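Local structure of Cel44C (Paenibacillus polymyxa, 3ZQ9) at residues Asp282-Pro287 with Ala355-Ser360; Met40-Leu45 with Met387-Lys392; Asn186-Trp191 with Pro231-Phe236; Tyr286-Gly291 with Asp324-Gln329. The protein probably hydrolyses internal beta-1,4-glucan bonds of xyloglucan and cellulose, this chain being the family 44 glycoside hydrolase portion of a longer multidomain protein. The protein carries 2 engineered substitutions. All blocks are in the same frame, centred on the assembly; numbering follows the deposited sequence.

Interaction 1: residues Asp282-Pro287 with Ala355-Ser360. With NOY ((2R,3S,4R,5R)-5-(hydroxymethyl)piperidine-2,3,4-triol), chain B.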
# COMPACT_ATOMS: atom_id res chain seq x y z
N ASP A 282 9.69 1.06 -1.36
CA ASP A 282 8.51 0.32 -0.95
C ASP A 282 8.61 0.12 0.57
O ASP A 282 9.58 -0.48 1.05
CB ASP A 282 8.56 -1.04 -1.69
CG ASP A 282 7.40 -2.00 -1.34
OD1 ASP A 282 6.80 -1.89 -0.24
OD2 ASP A 282 7.10 -2.91 -2.18
N VAL A 283 7.62 0.64 1.29
CA VAL A 283 7.52 0.45 2.76
C VAL A 283 6.15 -0.05 3.18
O VAL A 283 5.14 0.14 2.50
CB VAL A 283 7.81 1.75 3.55
CG1 VAL A 283 9.23 2.25 3.25
CG2 VAL A 283 6.80 2.89 3.23
N HIS A 284 6.12 -0.66 4.37
CA HIS A 284 4.87 -0.99 5.08
C HIS A 284 4.76 -0.07 6.28
O HIS A 284 5.77 0.29 6.89
CB HIS A 284 4.97 -2.45 5.56
CG HIS A 284 5.02 -3.43 4.43
ND1 HIS A 284 5.28 -4.77 4.59
CD2 HIS A 284 4.90 -3.22 3.09
CE1 HIS A 284 5.27 -5.36 3.40
NE2 HIS A 284 5.02 -4.45 2.48
N TRP A 285 3.55 0.37 6.59
CA TRP A 285 3.36 1.37 7.65
C TRP A 285 2.13 0.96 8.46
O TRP A 285 1.01 1.19 8.04
CB TRP A 285 3.15 2.74 7.01
CG TRP A 285 2.86 3.87 8.00
CD1 TRP A 285 1.64 4.46 8.24
CD2 TRP A 285 3.80 4.50 8.87
NE1 TRP A 285 1.78 5.43 9.20
CE2 TRP A 285 3.08 5.50 9.59
CE3 TRP A 285 5.19 4.37 9.08
CZ2 TRP A 285 3.71 6.35 10.51
CZ3 TRP A 285 5.80 5.22 10.05
CH2 TRP A 285 5.06 6.19 10.73
N TYR A 286 2.38 0.41 9.64
CA TYR A 286 1.29 0.12 10.54
C TYR A 286 1.48 1.07 11.72
O TYR A 286 2.49 0.99 12.42
CB TYR A 286 1.37 -1.32 11.03
CG TYR A 286 1.05 -2.30 9.93
CD1 TYR A 286 -0.28 -2.54 9.59
CD2 TYR A 286 2.06 -2.99 9.25
CE1 TYR A 286 -0.61 -3.48 8.60
CE2 TYR A 286 1.74 -3.90 8.22
CZ TYR A 286 0.40 -4.16 7.93
OH TYR A 286 0.06 -5.09 6.96
N PRO A 287 0.55 2.02 11.88
CA PRO A 287 0.72 3.04 12.93
C PRO A 287 1.03 2.40 14.29
O PRO A 287 0.42 1.38 14.67
CB PRO A 287 -0.67 3.66 12.98
CG PRO A 287 -1.10 3.68 11.51
CD PRO A 287 -0.59 2.30 10.98
N ALA A 355 5.99 3.95 -2.45
CA ALA A 355 4.78 3.14 -2.29
C ALA A 355 4.63 2.65 -0.88
O ALA A 355 5.62 2.22 -0.27
CB ALA A 355 4.81 1.93 -3.25
N MET A 356 3.39 2.62 -0.38
CA MET A 356 3.12 2.08 0.93
C MET A 356 2.33 0.77 0.72
O MET A 356 1.09 0.79 0.61
CB MET A 356 2.32 3.11 1.73
CG MET A 356 2.04 2.66 3.19
SD MET A 356 1.09 3.97 4.04
CE MET A 356 2.36 5.19 4.20
N THR A 357 3.04 -0.36 0.60
CA THR A 357 2.42 -1.58 0.01
C THR A 357 1.68 -2.43 1.03
O THR A 357 1.08 -3.42 0.66
CB THR A 357 3.44 -2.46 -0.74
OG1 THR A 357 4.53 -2.74 0.12
CG2 THR A 357 3.99 -1.69 -1.98
N GLU A 358 1.75 -2.05 2.32
CA GLU A 358 0.84 -2.54 3.36
C GLU A 358 0.64 -1.41 4.35
O GLU A 358 1.62 -0.73 4.69
CB GLU A 358 1.43 -3.72 4.13
CG GLU A 358 1.53 -5.06 3.32
CD GLU A 358 2.11 -6.19 4.18
OE1 GLU A 358 1.97 -6.12 5.44
OE2 GLU A 358 2.72 -7.14 3.61
N TYR A 359 -0.59 -1.26 4.85
CA TYR A 359 -0.91 -0.36 5.97
C TYR A 359 -2.31 -0.67 6.42
O TYR A 359 -3.10 -1.27 5.68
CB TYR A 359 -0.80 1.13 5.55
CG TYR A 359 -1.87 1.61 4.59
CD1 TYR A 359 -1.76 1.38 3.19
CD2 TYR A 359 -2.94 2.36 5.06
CE1 TYR A 359 -2.74 1.88 2.31
CE2 TYR A 359 -3.93 2.85 4.21
CZ TYR A 359 -3.82 2.62 2.83
OH TYR A 359 -4.79 3.15 2.01
N SER A 360 -2.63 -0.25 7.64
CA SER A 360 -3.98 -0.35 8.18
C SER A 360 -4.01 0.53 9.37
O SER A 360 -2.99 0.65 10.10
CB SER A 360 -4.27 -1.78 8.65
OG SER A 360 -5.50 -1.77 9.39
O4 NOY B . 0.17 -10.61 7.66
C4 NOY B . 1.43 -9.92 7.72
C3 NOY B . 2.04 -9.76 6.31
O3 NOY B . 2.27 -11.03 5.70
C2 NOY B . 3.38 -9.00 6.42
N NOY B . 3.22 -7.68 7.07
C7 NOY B . 2.53 -7.73 8.38
C5 NOY B . 1.20 -8.48 8.23
C6 NOY B . 0.38 -8.46 9.52
O2 NOY B . 3.98 -8.84 5.14
O6 NOY B . 1.14 -8.98 10.62
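E358 rises between H284 and Y286 at the C-terminal end of a (beta/alpha)8 barrel, where strands 280-285 and 353-359 run as parallel neighbours. Its CG stands anti to its own carbonyl carbon (chi1 -70°), and the rest of the chain is extended. CB packs 3.6 Å from CG of H284 and also touches the hydroxyl of Y286. CG lies over the imidazole face of H284, a CH-pi contact of 3.7 Å to the ring centroid. CD sits toward the rim of that ring, and the carboxylate stacks on it with the planes 23° apart. OE1 of E358 accepts from OH of Y286 at 2.6 Å, the hydroxyl arriving on the anti side. The same OE1 accepts from N of the bound iminosugar NOY at 2.6 Å. OE2 lies close to the NOY O2 hydroxyl and forms a salt bridge with R44.

Lower down, OG1 of T357 donates a very short bond of 2.5 Å to OD1 of D282. It also lies at the edge of the H284 ring, whose ND1 bonds to E187. On the other side of the sheet, CE of M356 packs 3.8 Å from CB of W285. Backbone bonds such as V283 N to A355 O, 3.0 Å, join the strands. A phenylalanine in place of Y286 would probably leave OE1 without the tyrosine hydroxyl that donates to it and the carboxylate freer to turn. The bonds and the stack thus fix the E358 carboxylate against the ligand, consistent with the place of the nucleophile in related retaining barrels.

Interaction 2: residues Met40-Leu45 with Met387-Lys392. With NOY ((2R,3S,4R,5R)-5-(hydroxymethyl)piperidine-2,3,4-triol), chain B; BGC (beta-D-glucopyranose), chain C.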
# COMPACT_ATOMS: atom_id res chain seq x y z
N MET A 40 -11.05 -0.87 -7.04
CA MET A 40 -9.60 -0.65 -6.86
C MET A 40 -8.90 -0.44 -8.18
O MET A 40 -9.39 -0.89 -9.23
CB MET A 40 -9.01 -1.91 -6.21
CG MET A 40 -9.53 -2.18 -4.77
SD MET A 40 -8.86 -1.01 -3.56
CE MET A 40 -9.72 -1.68 -2.10
N ALA A 41 -7.73 0.20 -8.13
CA ALA A 41 -6.88 0.37 -9.33
C ALA A 41 -5.56 -0.39 -9.24
O ALA A 41 -4.81 -0.45 -10.23
CB ALA A 41 -6.58 1.89 -9.59
N ALA A 42 -5.29 -0.98 -8.07
CA ALA A 42 -4.00 -1.70 -7.86
C ALA A 42 -4.19 -2.86 -6.92
O ALA A 42 -4.92 -2.77 -5.94
CB ALA A 42 -2.92 -0.74 -7.33
N ARG A 43 -3.53 -3.97 -7.23
CA ARG A 43 -3.59 -5.16 -6.38
C ARG A 43 -2.19 -5.67 -6.20
O ARG A 43 -1.38 -5.63 -7.14
CB ARG A 43 -4.47 -6.22 -7.05
CG ARG A 43 -5.96 -5.80 -7.09
CD ARG A 43 -6.79 -6.80 -7.89
NE ARG A 43 -7.04 -8.09 -7.21
CZ ARG A 43 -6.61 -9.28 -7.65
NH1 ARG A 43 -5.82 -9.36 -8.71
NH2 ARG A 43 -6.94 -10.39 -7.01
N ARG A 44 -1.92 -6.20 -5.00
CA ARG A 44 -0.60 -6.73 -4.69
C ARG A 44 -0.69 -8.19 -4.27
O ARG A 44 -1.57 -8.57 -3.46
CB ARG A 44 0.04 -5.93 -3.53
CG ARG A 44 1.30 -6.59 -2.89
CD ARG A 44 1.92 -5.55 -1.93
NE ARG A 44 3.21 -5.95 -1.31
CZ ARG A 44 3.33 -6.50 -0.10
NH1 ARG A 44 2.22 -6.85 0.58
NH2 ARG A 44 4.57 -6.75 0.42
N LEU A 45 0.25 -8.99 -4.78
CA LEU A 45 0.42 -10.37 -4.32
C LEU A 45 1.75 -10.35 -3.53
O LEU A 45 2.84 -10.38 -4.13
CB LEU A 45 0.43 -11.36 -5.52
CG LEU A 45 0.63 -12.85 -5.14
CD1 LEU A 45 -0.54 -13.37 -4.30
CD2 LEU A 45 0.83 -13.72 -6.39
N MET A 387 1.73 4.47 -5.02
CA MET A 387 0.91 3.24 -4.88
C MET A 387 0.73 2.98 -3.41
O MET A 387 1.67 3.22 -2.62
CB MET A 387 1.61 2.05 -5.56
CG MET A 387 0.78 0.75 -5.55
SD MET A 387 1.62 -0.50 -6.56
CE MET A 387 1.42 0.16 -8.22
N ALA A 388 -0.45 2.50 -3.02
CA ALA A 388 -0.66 2.16 -1.60
C ALA A 388 -1.65 1.03 -1.52
O ALA A 388 -2.65 1.09 -2.20
CB ALA A 388 -1.20 3.40 -0.82
N ASN A 389 -1.40 0.04 -0.65
CA ASN A 389 -2.23 -1.18 -0.63
C ASN A 389 -2.60 -1.50 0.82
O ASN A 389 -1.74 -1.78 1.65
CB ASN A 389 -1.44 -2.37 -1.23
CG ASN A 389 -0.95 -2.11 -2.67
OD1 ASN A 389 -1.58 -2.58 -3.67
ND2 ASN A 389 0.14 -1.40 -2.81
N TYR A 390 -3.89 -1.43 1.12
CA TYR A 390 -4.38 -1.80 2.44
C TYR A 390 -4.07 -3.29 2.70
O TYR A 390 -4.05 -4.11 1.76
CB TYR A 390 -5.88 -1.59 2.42
CG TYR A 390 -6.59 -2.11 3.62
CD1 TYR A 390 -6.46 -1.48 4.84
CD2 TYR A 390 -7.43 -3.21 3.52
CE1 TYR A 390 -7.15 -1.98 5.98
CE2 TYR A 390 -8.14 -3.70 4.65
CZ TYR A 390 -7.96 -3.05 5.86
OH TYR A 390 -8.58 -3.47 7.03
N TRP A 391 -3.81 -3.62 3.96
CA TRP A 391 -3.64 -5.04 4.38
C TRP A 391 -4.68 -5.35 5.49
O TRP A 391 -4.75 -4.62 6.45
CB TRP A 391 -2.21 -5.29 4.92
CG TRP A 391 -2.04 -6.74 5.27
CD1 TRP A 391 -2.42 -7.33 6.46
CD2 TRP A 391 -1.48 -7.77 4.46
NE1 TRP A 391 -2.17 -8.69 6.41
CE2 TRP A 391 -1.60 -8.98 5.19
CE3 TRP A 391 -0.91 -7.79 3.18
CZ2 TRP A 391 -1.14 -10.22 4.68
CZ3 TRP A 391 -0.45 -9.04 2.67
CH2 TRP A 391 -0.60 -10.24 3.40
N LYS A 392 -5.48 -6.39 5.31
CA LYS A 392 -6.49 -6.78 6.29
C LYS A 392 -5.84 -7.38 7.54
O LYS A 392 -5.39 -8.53 7.49
CB LYS A 392 -7.41 -7.86 5.68
CG LYS A 392 -8.23 -7.40 4.48
CD LYS A 392 -9.11 -8.59 3.99
CE LYS A 392 -10.26 -8.85 4.94
NZ LYS A 392 -11.00 -10.12 4.44
O4 NOY B . 0.17 -10.61 7.66
C4 NOY B . 1.43 -9.92 7.72
C3 NOY B . 2.04 -9.76 6.31
O3 NOY B . 2.27 -11.03 5.70
C2 NOY B . 3.38 -9.00 6.42
N NOY B . 3.22 -7.68 7.07
C7 NOY B . 2.53 -7.73 8.38
C5 NOY B . 1.20 -8.48 8.23
C6 NOY B . 0.38 -8.46 9.52
O2 NOY B . 3.98 -8.84 5.14
O6 NOY B . 1.14 -8.98 10.62
C2 BGC C . -1.03 -12.48 8.57
C3 BGC C . -1.15 -13.99 8.47
C4 BGC C . -1.18 -14.37 6.99
C5 BGC C . 0.09 -13.91 6.25
C6 BGC C . -0.01 -14.22 4.76
C1 BGC C . 0.18 -12.03 7.76
O2 BGC C . -0.75 -12.05 9.89
O3 BGC C . -2.40 -14.40 9.09
O4 BGC C . -1.43 -15.76 6.84
O5 BGC C . 0.15 -12.49 6.44
O6 BGC C . 1.18 -13.79 4.11
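R44 and N389 meet across the inside of the barrel. Strands 42-45 and 387-390 are separated in the sheet by strand 29-30. Their axes come no closer than 7.5 Å and run at 65° to each other, and no hydrogen bond links the segments.

The contact is therefore packing. CB of A42 faces CG of M387 at 4.4 Å. CB of R44 rests against the N389 amide, 4.0 Å from its CG.

The guanidinium meets an aromatic ring. R44 has CG anti to its backbone N (chi1 167°) and stays extended to NE, which carries the guanidinium up to W391. NH1 of R44 lies 4.0 Å from CZ3 of W391, with the planes 72° apart, so the groups do not stack. NH1 is held instead by a salt bridge to E358 and a hydrogen bond to N31.

Ligands meet W391. C3 of NOY lies 3.6 Å above the plane of the W391 ring, offset toward its rim. CZ2 of W391 meets O5 of the glucose BGC at 3.1 Å. The indole thus lies under the iminosugar near its link to the glucose, as tryptophans often do in glycosidases, while R44, paired with E358, would probably offset the carboxylate's charge.

Interaction 3: residues Asn186-Trp191 with Pro231-Phe236. With NOY ((2R,3S,4R,5R)-5-(hydroxymethyl)piperidine-2,3,4-triol), chain B.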
# COMPACT_ATOMS: atom_id res chain seq x y z
N ASN A 186 9.90 -9.59 0.75
CA ASN A 186 8.96 -8.98 1.69
C ASN A 186 9.65 -8.88 3.06
O ASN A 186 10.13 -9.91 3.57
CB ASN A 186 7.72 -9.90 1.83
CG ASN A 186 6.69 -9.36 2.81
OD1 ASN A 186 6.56 -9.89 3.99
ND2 ASN A 186 5.99 -8.36 2.42
N GLU A 187 9.74 -7.68 3.62
CA GLU A 187 10.17 -7.49 5.02
C GLU A 187 11.48 -8.25 5.36
O GLU A 187 11.52 -9.05 6.29
CB GLU A 187 9.05 -7.85 6.02
CG GLU A 187 7.77 -7.02 5.73
CD GLU A 187 6.65 -7.18 6.78
OE1 GLU A 187 6.73 -8.08 7.64
OE2 GLU A 187 5.68 -6.34 6.73
N PRO A 188 12.56 -7.89 4.66
CA PRO A 188 13.82 -8.63 4.80
C PRO A 188 14.39 -8.54 6.24
O PRO A 188 15.04 -9.50 6.70
CB PRO A 188 14.75 -7.94 3.77
CG PRO A 188 14.11 -6.50 3.55
CD PRO A 188 12.62 -6.89 3.57
N ALA A 189 14.21 -7.41 6.91
CA ALA A 189 14.72 -7.23 8.29
C ALA A 189 13.96 -8.10 9.27
O ALA A 189 14.41 -8.26 10.42
CB ALA A 189 14.63 -5.70 8.74
N LEU A 190 12.83 -8.67 8.81
CA LEU A 190 12.14 -9.68 9.62
C LEU A 190 12.34 -11.12 9.13
O LEU A 190 11.76 -12.04 9.75
CB LEU A 190 10.62 -9.39 9.79
CG LEU A 190 10.28 -8.07 10.51
CD1 LEU A 190 8.75 -7.93 10.61
CD2 LEU A 190 10.93 -7.95 11.94
N TRP A 191 13.17 -11.34 8.11
CA TRP A 191 13.41 -12.71 7.67
C TRP A 191 13.79 -13.59 8.86
O TRP A 191 13.32 -14.73 8.95
CB TRP A 191 14.53 -12.76 6.67
CG TRP A 191 14.14 -12.35 5.27
CD1 TRP A 191 12.86 -12.19 4.78
CD2 TRP A 191 15.04 -12.02 4.22
NE1 TRP A 191 12.93 -11.81 3.44
CE2 TRP A 191 14.25 -11.68 3.09
CE3 TRP A 191 16.46 -11.99 4.13
CZ2 TRP A 191 14.84 -11.33 1.84
CZ3 TRP A 191 17.05 -11.60 2.89
CH2 TRP A 191 16.23 -11.29 1.77
N PRO A 231 12.83 -1.65 -0.42
CA PRO A 231 13.17 -2.97 0.10
C PRO A 231 11.98 -3.64 0.81
O PRO A 231 12.17 -4.70 1.42
CB PRO A 231 14.30 -2.68 1.14
CG PRO A 231 14.35 -1.12 1.32
CD PRO A 231 13.12 -0.57 0.54
N VAL A 232 10.79 -3.06 0.71
CA VAL A 232 9.58 -3.70 1.27
C VAL A 232 9.73 -3.78 2.81
O VAL A 232 9.48 -4.83 3.45
CB VAL A 232 9.28 -5.12 0.64
CG1 VAL A 232 7.78 -5.43 0.86
CG2 VAL A 232 9.59 -5.19 -0.89
N LEU A 233 10.09 -2.66 3.42
CA LEU A 233 10.46 -2.63 4.85
C LEU A 233 9.25 -2.72 5.76
O LEU A 233 8.25 -2.07 5.48
CB LEU A 233 11.25 -1.35 5.16
CG LEU A 233 12.56 -1.22 4.38
CD1 LEU A 233 13.24 0.13 4.81
CD2 LEU A 233 13.55 -2.44 4.65
N TYR A 234 9.36 -3.47 6.87
CA TYR A 234 8.16 -3.79 7.67
C TYR A 234 7.64 -2.58 8.44
O TYR A 234 6.46 -2.50 8.77
CB TYR A 234 8.46 -4.97 8.64
CG TYR A 234 9.05 -4.54 9.94
CD1 TYR A 234 8.22 -4.21 11.03
CD2 TYR A 234 10.43 -4.44 10.11
CE1 TYR A 234 8.76 -3.77 12.26
CE2 TYR A 234 10.99 -4.02 11.35
CZ TYR A 234 10.15 -3.70 12.40
OH TYR A 234 10.65 -3.25 13.60
N GLY A 235 8.52 -1.65 8.78
CA GLY A 235 8.12 -0.65 9.74
C GLY A 235 9.31 0.21 10.13
O GLY A 235 10.45 -0.04 9.67
N PHE A 236 9.07 1.16 11.04
CA PHE A 236 10.07 2.19 11.31
C PHE A 236 11.42 1.62 11.78
O PHE A 236 12.47 2.16 11.43
CB PHE A 236 9.54 3.23 12.32
CG PHE A 236 10.41 4.45 12.39
CD1 PHE A 236 10.20 5.51 11.49
CD2 PHE A 236 11.50 4.47 13.26
CE1 PHE A 236 11.04 6.64 11.51
CE2 PHE A 236 12.39 5.59 13.27
CZ PHE A 236 12.15 6.66 12.39
O4 NOY B . 0.17 -10.61 7.66
C4 NOY B . 1.43 -9.92 7.72
C3 NOY B . 2.04 -9.76 6.31
O3 NOY B . 2.27 -11.03 5.70
C2 NOY B . 3.38 -9.00 6.42
N NOY B . 3.22 -7.68 7.07
C7 NOY B . 2.53 -7.73 8.38
C5 NOY B . 1.20 -8.48 8.23
C6 NOY B . 0.38 -8.46 9.52
O2 NOY B . 3.98 -8.84 5.14
O6 NOY B . 1.14 -8.98 10.62
O HOH W 1 4.86 -4.75 8.71
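The Y234 ring carries L190 on one face: CD1 of L190 comes 3.5 Å from CG of Y234, and CD2 lies 3.9 Å above the plane toward the rim. These residues lie at the ligand-binding, C-terminal end of the (beta/alpha)8 barrel strands. The E187 carboxylate is turned 68° from this ring, and its CD touches CB of Y234 at 3.4 Å. The loop after strand 181-184, with its 3-10 turn 188-190, packs against the end of strand 227-233. An Asn-Glu pair here, N186 and E187, is consistent with the acid/base site of related barrels.

CG of E187 lies anti to its carbonyl carbon (chi1 -56°), and the extended chain beyond brings OE2 to the ligand. N of NOY donates to OE2 at 2.8 Å, and ND1 of H284 bonds to the same oxygen. An alanine in place of E187 would probably leave the iminosugar nitrogen and ND1 of H284 without their shared acceptor.

At the base of the loop, N of E187 donates to O of V232 at 2.9 Å, bent to 134°. CG of P188 packs on CD2 of L233. Near the ligand, a water donates to OE2 of E187 at 2.7 Å and to O of Y234 at 2.8 Å.

Interaction 4: residues Tyr286-Gly291 with Asp324-Gln329. With NOY ((2R,3S,4R,5R)-5-(hydroxymethyl)piperidine-2,3,4-triol), chain B.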
# COMPACT_ATOMS: atom_id res chain seq x y z
N TYR A 286 2.38 0.41 9.64
CA TYR A 286 1.29 0.12 10.54
C TYR A 286 1.48 1.07 11.72
O TYR A 286 2.49 0.99 12.42
CB TYR A 286 1.37 -1.32 11.03
CG TYR A 286 1.05 -2.30 9.93
CD1 TYR A 286 -0.28 -2.54 9.59
CD2 TYR A 286 2.06 -2.99 9.25
CE1 TYR A 286 -0.61 -3.48 8.60
CE2 TYR A 286 1.74 -3.90 8.22
CZ TYR A 286 0.40 -4.16 7.93
OH TYR A 286 0.06 -5.09 6.96
N PRO A 287 0.55 2.02 11.88
CA PRO A 287 0.72 3.04 12.93
C PRO A 287 1.03 2.40 14.29
O PRO A 287 0.42 1.38 14.67
CB PRO A 287 -0.67 3.66 12.98
CG PRO A 287 -1.10 3.68 11.51
CD PRO A 287 -0.59 2.30 10.98
N GLU A 288 1.97 3.01 15.02
CA GLU A 288 2.22 2.66 16.44
C GLU A 288 1.41 3.58 17.36
O GLU A 288 1.43 3.41 18.57
CB GLU A 288 3.73 2.84 16.73
CG GLU A 288 4.60 1.81 16.02
CD GLU A 288 4.73 0.52 16.79
OE1 GLU A 288 4.00 0.28 17.78
OE2 GLU A 288 5.57 -0.29 16.39
N ALA A 289 0.67 4.51 16.76
CA ALA A 289 -0.19 5.46 17.48
C ALA A 289 -1.06 4.73 18.48
O ALA A 289 -1.70 3.73 18.14
CB ALA A 289 -1.06 6.23 16.49
N MET A 290 -1.08 5.26 19.71
CA MET A 290 -1.82 4.69 20.84
C MET A 290 -2.94 5.62 21.30
O MET A 290 -2.80 6.84 21.21
CB MET A 290 -0.86 4.53 22.02
CG MET A 290 0.40 3.75 21.70
SD MET A 290 0.14 1.99 21.91
CE MET A 290 -0.43 1.93 23.61
N GLY A 291 -4.02 5.06 21.82
CA GLY A 291 -4.98 5.86 22.53
C GLY A 291 -5.67 4.93 23.50
O GLY A 291 -5.98 3.79 23.16
N ASP A 324 0.93 9.61 20.13
CA ASP A 324 1.47 8.85 21.27
C ASP A 324 2.04 7.53 20.73
O ASP A 324 1.28 6.60 20.52
CB ASP A 324 0.34 8.55 22.26
CG ASP A 324 0.83 7.87 23.56
OD1 ASP A 324 2.02 7.54 23.69
OD2 ASP A 324 -0.02 7.64 24.43
N SER A 325 3.35 7.45 20.50
CA SER A 325 4.02 6.21 20.07
C SER A 325 5.52 6.34 20.35
O SER A 325 6.03 7.45 20.51
CB SER A 325 3.84 5.95 18.57
OG SER A 325 4.68 6.86 17.82
N TRP A 326 6.22 5.21 20.36
CA TRP A 326 7.67 5.22 20.55
C TRP A 326 8.40 5.89 19.39
O TRP A 326 9.51 6.43 19.58
CB TRP A 326 8.16 3.78 20.75
CG TRP A 326 8.13 2.88 19.50
CD1 TRP A 326 7.16 1.97 19.15
CD2 TRP A 326 9.14 2.80 18.49
NE1 TRP A 326 7.51 1.34 17.99
CE2 TRP A 326 8.72 1.82 17.56
CE3 TRP A 326 10.35 3.44 18.27
CZ2 TRP A 326 9.48 1.47 16.45
CZ3 TRP A 326 11.10 3.10 17.16
CH2 TRP A 326 10.66 2.10 16.27
N ILE A 327 7.78 5.89 18.20
CA ILE A 327 8.37 6.56 17.04
C ILE A 327 8.34 8.08 17.26
O ILE A 327 9.36 8.75 17.09
CB ILE A 327 7.63 6.22 15.72
CG1 ILE A 327 7.71 4.70 15.46
CG2 ILE A 327 8.24 7.01 14.53
CD1 ILE A 327 6.71 4.27 14.34
N ALA A 328 7.20 8.61 17.70
CA ALA A 328 7.12 10.05 18.01
C ALA A 328 7.97 10.38 19.26
O ALA A 328 8.57 11.44 19.35
CB ALA A 328 5.64 10.49 18.18
N GLN A 329 8.04 9.47 20.22
CA GLN A 329 8.80 9.74 21.45
C GLN A 329 10.31 9.83 21.15
O GLN A 329 11.01 10.76 21.61
CB GLN A 329 8.54 8.61 22.45
CG GLN A 329 9.43 8.67 23.68
CD GLN A 329 9.16 9.94 24.49
OE1 GLN A 329 8.02 10.38 24.57
NE2 GLN A 329 10.21 10.52 25.09
O4 NOY B . 0.17 -10.61 7.66
C4 NOY B . 1.43 -9.92 7.72
C3 NOY B . 2.04 -9.76 6.31
O3 NOY B . 2.27 -11.03 5.70
C2 NOY B . 3.38 -9.00 6.42
N NOY B . 3.22 -7.68 7.07
C7 NOY B . 2.53 -7.73 8.38
C5 NOY B . 1.20 -8.48 8.23
C6 NOY B . 0.38 -8.46 9.52
O2 NOY B . 3.98 -8.84 5.14
O6 NOY B . 1.14 -8.98 10.62
O HOH W 2 -1.74 8.70 19.49
O HOH W 3 -2.46 7.97 24.30
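The N-terminus of helix 326-331 meets the loop that leaves barrel strand 280-285, with E288 set against S325, W326 and I327. S325 is the N-cap: its OG accepts from N of A328 at 3.1 Å and also bonds to E323. Its CB packs 3.6 Å from CB of E288.

E288 bends at its second torsion (chi2 -85°), which turns the carboxylate toward the indole of W326. NE1 of W326 donates to OE2 of E288 at 3.0 Å and 162°. The oxygen lies close to the ring plane, at its edge, whereas the N-H reaches it from above the carboxylate plane. CG of E288 rests on CD1 of I327 at 3.7 Å. I327 sets its CG1 over the centre of one face of the W326 ring.

N of M290 donates to O of D324 at 2.8 Å. One water links O of M290 to N of D324. A second donates to OD2 of D324 at 2.5 Å and only weakly to O of M290. W326 and D324 are both exposed, so the contact is solvent-edged. Its hold comes from two direct hydrogen bonds and bridging water, with E288 methylene groups packed on I327.

Interactions 1, 2 and 3 gather at the buried, ligand-bearing end of the barrel, and interaction 4 lies at its partly exposed periphery. Interaction 1 is a true sheet pairing, whereas interaction 2 faces strands that are not adjacent and has no hydrogen bond between its segments. Strand 280-285 of interaction 1 neighbours strand 227-233 of interaction 3, and strand 353-359 neighbours strand 387-390 of interaction 2. The H284-E187 bond ties interactions 1 and 3, and the R44-E358 salt bridge ties 1 and 2. Interaction 4 continues the 282-287 segment outward. Its I327 and W326 touch F236 of interaction 3, and its polar links are two direct hydrogen bonds and waters, with no ligand hydrogen bond.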